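Local coordinates for protein endo-beta-1,4-glucanase (Cryptopygus antarcticus, PDB 5H4U) that hydrolyses internal beta-1,4-glucosidic linkages of cellulose derivatives, lichenan and barley beta-glucan, releasing mainly short cello-oligosaccharides such as cellobiose from carboxymethylcellulose, at residues A[74-79]-A[214-219]; A[105-110]-A[135-140]. One frame throughout, in Å; residues are numbered along the deposited sequence.

Contact 1 (A[74-79]-A[214-219]); sequences CNDQQP and TQKSQC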
loop_
_atom_site.group_PDB
_atom_site.type_symbol
_atom_site.label_atom_id
_atom_site.label_comp_id
_atom_site.label_asym_id
_atom_site.label_seq_id
_atom_site.Cartn_x
_atom_site.Cartn_y
_atom_site.Cartn_z
ATOM N N CYS A 74 3.256 -5.124 -7.448
ATOM C CA CYS A 74 2.990 -4.780 -8.840
ATOM C C CYS A 74 2.879 -3.267 -9.031
ATOM O O CYS A 74 2.358 -2.550 -8.166
ATOM C CB CYS A 74 1.707 -5.469 -9.306
ATOM S SG CYS A 74 1.739 -7.325 -9.353
ATOM N N ASN A 75 3.359 -2.786 -10.189
ATOM C CA ASN A 75 3.260 -1.367 -10.523
ATOM C C ASN A 75 1.811 -0.932 -10.411
ATOM O O ASN A 75 1.510 0.215 -10.059
ATOM C CB ASN A 75 3.777 -1.122 -11.940
ATOM C CG ASN A 75 5.279 -1.331 -12.074
ATOM O OD1 ASN A 75 6.030 -1.039 -11.161
ATOM N ND2 ASN A 75 5.718 -1.839 -13.226
ATOM N N ASP A 76 0.920 -1.894 -10.606
ATOM C CA ASP A 76 -0.519 -1.765 -10.573
ATOM C C ASP A 76 -1.044 -1.353 -9.210
ATOM O O ASP A 76 -2.177 -0.864 -9.100
ATOM C CB ASP A 76 -1.045 -3.176 -10.842
ATOM C CG ASP A 76 -2.163 -3.207 -11.778
ATOM O OD1 ASP A 76 -2.645 -2.114 -12.086
ATOM O OD2 ASP A 76 -2.552 -4.321 -12.202
ATOM N N GLN A 77 -0.247 -1.527 -8.167
ATOM C CA GLN A 77 -0.721 -1.294 -6.820
ATOM C C GLN A 77 -0.260 0.040 -6.251
ATOM O O GLN A 77 -0.064 0.173 -5.042
ATOM C CB GLN A 77 -0.338 -2.507 -5.971
ATOM C CG GLN A 77 -1.413 -3.599 -6.175
ATOM C CD GLN A 77 -1.000 -4.988 -5.734
ATOM O OE1 GLN A 77 -0.244 -5.157 -4.782
ATOM N NE2 GLN A 77 -1.503 -6.001 -6.437
ATOM N N GLN A 78 -0.118 1.035 -7.099
ATOM C CA GLN A 78 0.166 2.419 -6.778
ATOM C C GLN A 78 -1.116 3.185 -6.473
ATOM O O GLN A 78 -2.190 2.834 -6.970
ATOM C CB GLN A 78 0.851 3.105 -7.934
ATOM C CG GLN A 78 2.275 2.792 -8.091
ATOM C CD GLN A 78 2.822 3.599 -9.222
ATOM O OE1 GLN A 78 2.515 3.361 -10.378
ATOM N NE2 GLN A 78 3.580 4.607 -8.886
ATOM N N PRO A 79 -0.993 4.262 -5.700
ATOM C CA PRO A 79 -2.163 5.083 -5.397
ATOM C C PRO A 79 -2.586 5.884 -6.611
ATOM O O PRO A 79 -1.771 6.260 -7.460
ATOM C CB PRO A 79 -1.677 6.008 -4.275
ATOM C CG PRO A 79 -0.200 6.090 -4.451
ATOM C CD PRO A 79 0.228 4.757 -5.033
ATOM N N THR A 214 -10.193 -4.043 -6.735
ATOM C CA THR A 214 -10.088 -5.498 -6.834
ATOM C C THR A 214 -9.782 -5.981 -8.241
ATOM O O THR A 214 -9.287 -7.098 -8.402
ATOM C CB THR A 214 -11.367 -6.189 -6.354
ATOM O OG1 THR A 214 -12.395 -6.044 -7.338
ATOM C CG2 THR A 214 -11.832 -5.596 -5.060
ATOM N N GLN A 215 -10.067 -5.194 -9.265
ATOM C CA GLN A 215 -9.635 -5.602 -10.592
ATOM C C GLN A 215 -8.127 -5.451 -10.750
ATOM O O GLN A 215 -7.532 -6.107 -11.610
ATOM C CB GLN A 215 -10.425 -4.816 -11.648
ATOM C CG GLN A 215 -9.741 -4.553 -12.967
ATOM C CD GLN A 215 -9.486 -3.058 -13.172
ATOM O OE1 GLN A 215 -10.427 -2.243 -13.125
ATOM N NE2 GLN A 215 -8.211 -2.683 -13.387
ATOM N N LYS A 216 -7.494 -4.638 -9.902
ATOM C CA LYS A 216 -6.043 -4.536 -9.872
ATOM C C LYS A 216 -5.426 -5.625 -9.001
ATOM O O LYS A 216 -4.521 -6.343 -9.443
ATOM C CB LYS A 216 -5.643 -3.158 -9.360
ATOM C CG LYS A 216 -5.698 -2.072 -10.398
ATOM C CD LYS A 216 -5.874 -0.719 -9.764
ATOM C CE LYS A 216 -6.157 0.297 -10.824
ATOM N NZ LYS A 216 -7.555 0.127 -11.295
ATOM N N SER A 217 -5.931 -5.794 -7.772
ATOM C CA SER A 217 -5.278 -6.702 -6.830
ATOM C C SER A 217 -5.629 -8.157 -7.086
ATOM O O SER A 217 -4.815 -9.045 -6.802
ATOM C CB SER A 217 -5.671 -6.348 -5.403
ATOM O OG SER A 217 -7.035 -6.663 -5.177
ATOM N N GLN A 218 -6.826 -8.403 -7.614
ATOM C CA GLN A 218 -7.392 -9.714 -7.923
ATOM C C GLN A 218 -7.790 -10.484 -6.672
ATOM O O GLN A 218 -8.114 -11.677 -6.763
ATOM C CB GLN A 218 -6.454 -10.561 -8.790
ATOM N N CYS A 219 -7.830 -9.822 -5.512
ATOM C CA CYS A 219 -8.101 -10.450 -4.219
ATOM C C CYS A 219 -9.433 -9.941 -3.685
ATOM O O CYS A 219 -9.539 -8.784 -3.260
ATOM C CB CYS A 219 -6.977 -10.157 -3.241
ATOM S SG CYS A 219 -7.158 -11.052 -1.694
HETATM O O HOH W 1 -1.717 -5.973 -9.468
HETATM O O HOH W 2 -4.185 -6.560 -12.264
#
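Asp-76 and Lys-216 bring the two backbones closest, CA to CA 6.2 Å, where the loop 74-79 meets the last turn of helix 211-217. The loop is turned at this point, Gln-77 N donating to Cys-74 O; on the other side Gln-218, just past the helix end, leaves helical geometry with positive phi. The aliphatic part of Lys-216 lies obliquely across the Asp-76 carboxylate, OD1 3.5 Å from Lys-216 CG, and Lys-216 CD passes 3.8 Å from Asp-76 O. This is contact with the lysine's methylenes rather than an ion pair: the chain bends at chi4 (75°), and NZ turns back to Ile-212 O in its own helix. Two waters carry the polar link. Water 2 lies 2.8 Å from Asp-76 OD2 and also reaches Lys-216 O, while water 1 donates to Lys-216 O over 2.8 Å and is held weakly by Asp-76 OD2 and Gln-77 NE2. The extended Gln-77 side chain brings NE2 to 3.9 Å from Ser-217 CA, and the same amide donates to Arg-48 O. Ser-217 OG accepts from Cys-219 N in an ST turn and also bonds Gln-124 of strand 120-128. Disulfides Cys-50–Cys-74 and Cys-104–Cys-219 tie down both segments, and Phe-89 of strand 85-94 packs against Gln-77, Lys-216 and Ser-217.

Contact 2 (A[105-110]-A[135-140]); sequences ACYEMT and NHFDLM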
loop_
_atom_site.group_PDB
_atom_site.type_symbol
_atom_site.label_atom_id
_atom_site.label_comp_id
_atom_site.label_asym_id
_atom_site.label_seq_id
_atom_site.Cartn_x
_atom_site.Cartn_y
_atom_site.Cartn_z
ATOM N N ALA A 105 -9.446 -6.680 2.755
ATOM C CA ALA A 105 -10.575 -5.864 3.134
ATOM C C ALA A 105 -10.322 -4.433 2.693
ATOM O O ALA A 105 -9.176 -3.974 2.620
ATOM C CB ALA A 105 -10.805 -5.922 4.636
ATOM N N CYS A 106 -11.397 -3.736 2.372
ATOM C CA CYS A 106 -11.308 -2.339 1.984
ATOM C C CYS A 106 -11.870 -1.426 3.053
ATOM O O CYS A 106 -12.870 -1.733 3.713
ATOM C CB CYS A 106 -12.028 -2.057 0.669
ATOM S SG CYS A 106 -11.141 -2.758 -0.689
ATOM N N TYR A 107 -11.234 -0.286 3.180
ATOM C CA TYR A 107 -11.659 0.716 4.126
ATOM C C TYR A 107 -11.699 2.034 3.374
ATOM O O TYR A 107 -10.837 2.291 2.527
ATOM C CB TYR A 107 -10.706 0.738 5.337
ATOM C CG TYR A 107 -10.581 -0.629 6.000
ATOM C CD1 TYR A 107 -9.777 -1.613 5.457
ATOM C CD2 TYR A 107 -11.294 -0.940 7.158
ATOM C CE1 TYR A 107 -9.685 -2.843 6.033
ATOM C CE2 TYR A 107 -11.199 -2.174 7.744
ATOM C CZ TYR A 107 -10.387 -3.122 7.178
ATOM O OH TYR A 107 -10.250 -4.367 7.754
ATOM N N GLU A 108 -12.755 2.811 3.593
ATOM C CA GLU A 108 -12.778 4.192 3.140
ATOM C C GLU A 108 -12.592 5.106 4.343
ATOM O O GLU A 108 -13.242 4.933 5.381
ATOM C CB GLU A 108 -14.040 4.547 2.369
ATOM C CG GLU A 108 -14.977 5.414 3.123
ATOM C CD GLU A 108 -16.119 5.926 2.276
ATOM O OE1 GLU A 108 -16.501 7.084 2.547
ATOM O OE2 GLU A 108 -16.594 5.227 1.336
ATOM N N MET A 109 -11.655 6.032 4.221
ATOM C CA MET A 109 -11.248 6.896 5.311
ATOM C C MET A 109 -11.423 8.353 4.912
ATOM O O MET A 109 -11.207 8.730 3.749
ATOM C CB MET A 109 -9.777 6.587 5.751
ATOM C CG MET A 109 -8.688 6.384 4.641
ATOM S SD MET A 109 -7.125 5.605 5.269
ATOM C CE MET A 109 -5.853 6.512 4.474
ATOM N N THR A 110 -11.859 9.150 5.881
ATOM C CA THR A 110 -11.896 10.594 5.766
ATOM C C THR A 110 -10.721 11.131 6.565
ATOM O O THR A 110 -10.609 10.876 7.770
ATOM C CB THR A 110 -13.200 11.187 6.295
ATOM O OG1 THR A 110 -14.300 10.580 5.620
ATOM C CG2 THR A 110 -13.232 12.689 6.018
ATOM N N ASN A 135 -5.237 1.604 15.641
ATOM C CA ASN A 135 -5.504 1.461 14.208
ATOM C C ASN A 135 -4.490 2.231 13.374
ATOM O O ASN A 135 -4.456 3.466 13.398
ATOM C CB ASN A 135 -6.918 1.896 13.869
ATOM C CG ASN A 135 -7.933 1.155 14.659
ATOM O OD1 ASN A 135 -7.828 -0.069 14.799
ATOM N ND2 ASN A 135 -8.962 1.861 15.138
ATOM N N HIS A 136 -3.706 1.497 12.595
ATOM C CA HIS A 136 -2.580 2.064 11.876
ATOM C C HIS A 136 -2.678 1.609 10.431
ATOM O O HIS A 136 -2.743 0.403 10.172
ATOM C CB HIS A 136 -1.274 1.564 12.497
ATOM C CG HIS A 136 -1.075 1.991 13.918
ATOM N ND1 HIS A 136 -0.094 2.875 14.311
ATOM C CD2 HIS A 136 -1.744 1.643 15.044
ATOM C CE1 HIS A 136 -0.162 3.048 15.621
ATOM N NE2 HIS A 136 -1.156 2.314 16.089
ATOM N N PHE A 137 -2.662 2.556 9.496
ATOM C CA PHE A 137 -2.689 2.249 8.068
ATOM C C PHE A 137 -1.435 2.844 7.450
ATOM O O PHE A 137 -1.198 4.049 7.561
ATOM C CB PHE A 137 -3.938 2.812 7.384
ATOM C CG PHE A 137 -5.159 1.947 7.516
ATOM C CD1 PHE A 137 -5.865 1.895 8.708
ATOM C CD2 PHE A 137 -5.644 1.234 6.428
ATOM C CE1 PHE A 137 -7.001 1.119 8.822
ATOM C CE2 PHE A 137 -6.776 0.449 6.538
ATOM C CZ PHE A 137 -7.455 0.382 7.728
ATOM N N ASP A 138 -0.644 2.008 6.791
ATOM C CA ASP A 138 0.583 2.438 6.121
ATOM C C ASP A 138 0.248 2.482 4.644
ATOM O O ASP A 138 0.139 1.445 4.000
ATOM C CB ASP A 138 1.757 1.504 6.414
ATOM C CG ASP A 138 1.834 1.085 7.890
ATOM O OD1 ASP A 138 1.626 1.947 8.783
ATOM O OD2 ASP A 138 2.126 -0.109 8.169
ATOM N N LEU A 139 0.013 3.681 4.125
ATOM C CA LEU A 139 -0.352 3.828 2.722
ATOM C C LEU A 139 0.830 3.494 1.821
ATOM O O LEU A 139 1.948 3.965 2.036
ATOM C CB LEU A 139 -0.864 5.250 2.437
ATOM C CG LEU A 139 -2.197 5.747 3.026
ATOM C CD1 LEU A 139 -2.351 5.460 4.494
ATOM C CD2 LEU A 139 -2.383 7.229 2.794
ATOM N N MET A 140 0.562 2.737 0.772
ATOM C CA MET A 140 1.612 2.327 -0.151
ATOM C C MET A 140 1.813 3.434 -1.186
ATOM O O MET A 140 1.019 3.596 -2.111
ATOM C CB MET A 140 1.248 0.989 -0.780
ATOM C CG MET A 140 1.639 -0.174 0.105
ATOM S SD MET A 140 1.054 -1.817 -0.396
ATOM C CE MET A 140 2.362 -2.282 -1.519
#
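The ring of Phe-137 points an edge at one face of Tyr-107, CZ standing 3.7 Å from Tyr-107 CG and offset toward the rim. With centroids 5.3 Å apart and planes at 70°, the pair is a T-shaped, edge-to-face stack in which Phe-137 supplies the edge; its CE2 meets Tyr-107 CD1 at 3.8 Å. Both aromatic side chains leave their strands with CG anti to the carbonyl carbon (chi1 -55° for Tyr-107, -83° for Phe-137), which carries the rings inward to meet. Strands 106-111 and 135-140 are not neighbours in the sheet: the nearest CA atoms, those of Tyr-107 and Phe-137, are 9.9 Å apart, and the contact spans the interior of the curled sheet, consistent with the double-psi beta-barrel of family 45 glycosidases. Two residues along from Tyr-107, Met-109 reaches in from the same strand. Its SD lies obliquely over the Phe-137 ring, 5.1 Å from the centroid, a Met-aromatic contact. A bend about the CG-SD bond swings the terminal methyl to Leu-139, where Met-109 CE and Leu-139 CD1 meet tip to tip at 3.7 Å; CE lies almost as near Leu-139 CD2. All four side chains are buried. Ile-94 of strand 85-94 touches both Tyr-107 and Phe-137, while Met-202 and Phe-204 of strand 201-207 add to the packing around Phe-137. Asp-138, the probable proton donor, lies between Phe-137 and Leu-139 in strand 135-140, and its side chain touches Ala-91 and Tyr-27 of the adjoining strands.

How the contacts relate
The two contacts lie about 15 Å apart, centre to centre, within the one family 45 domain. Along the chain the order is 74-79, 105-110, 135-140, 214-219, so both strands of contact 2 fall between the segments of contact 1. Contact 2 lies in the interior of the curled sheet; contact 1 joins a loop to helix 211-217 beside it. They meet directly where Pro-79 CD packs on Met-140 O, and strand 85-94 serves both, through Phe-89 and Ile-94. Strand 135-140 of contact 2 carries Asp-138, the probable proton donor, and Gln-77 of contact 1 is about 10 Å, side chain to side chain, from Asp-29, the probable nucleophile, so both contacts lie near the probable catalytic residues.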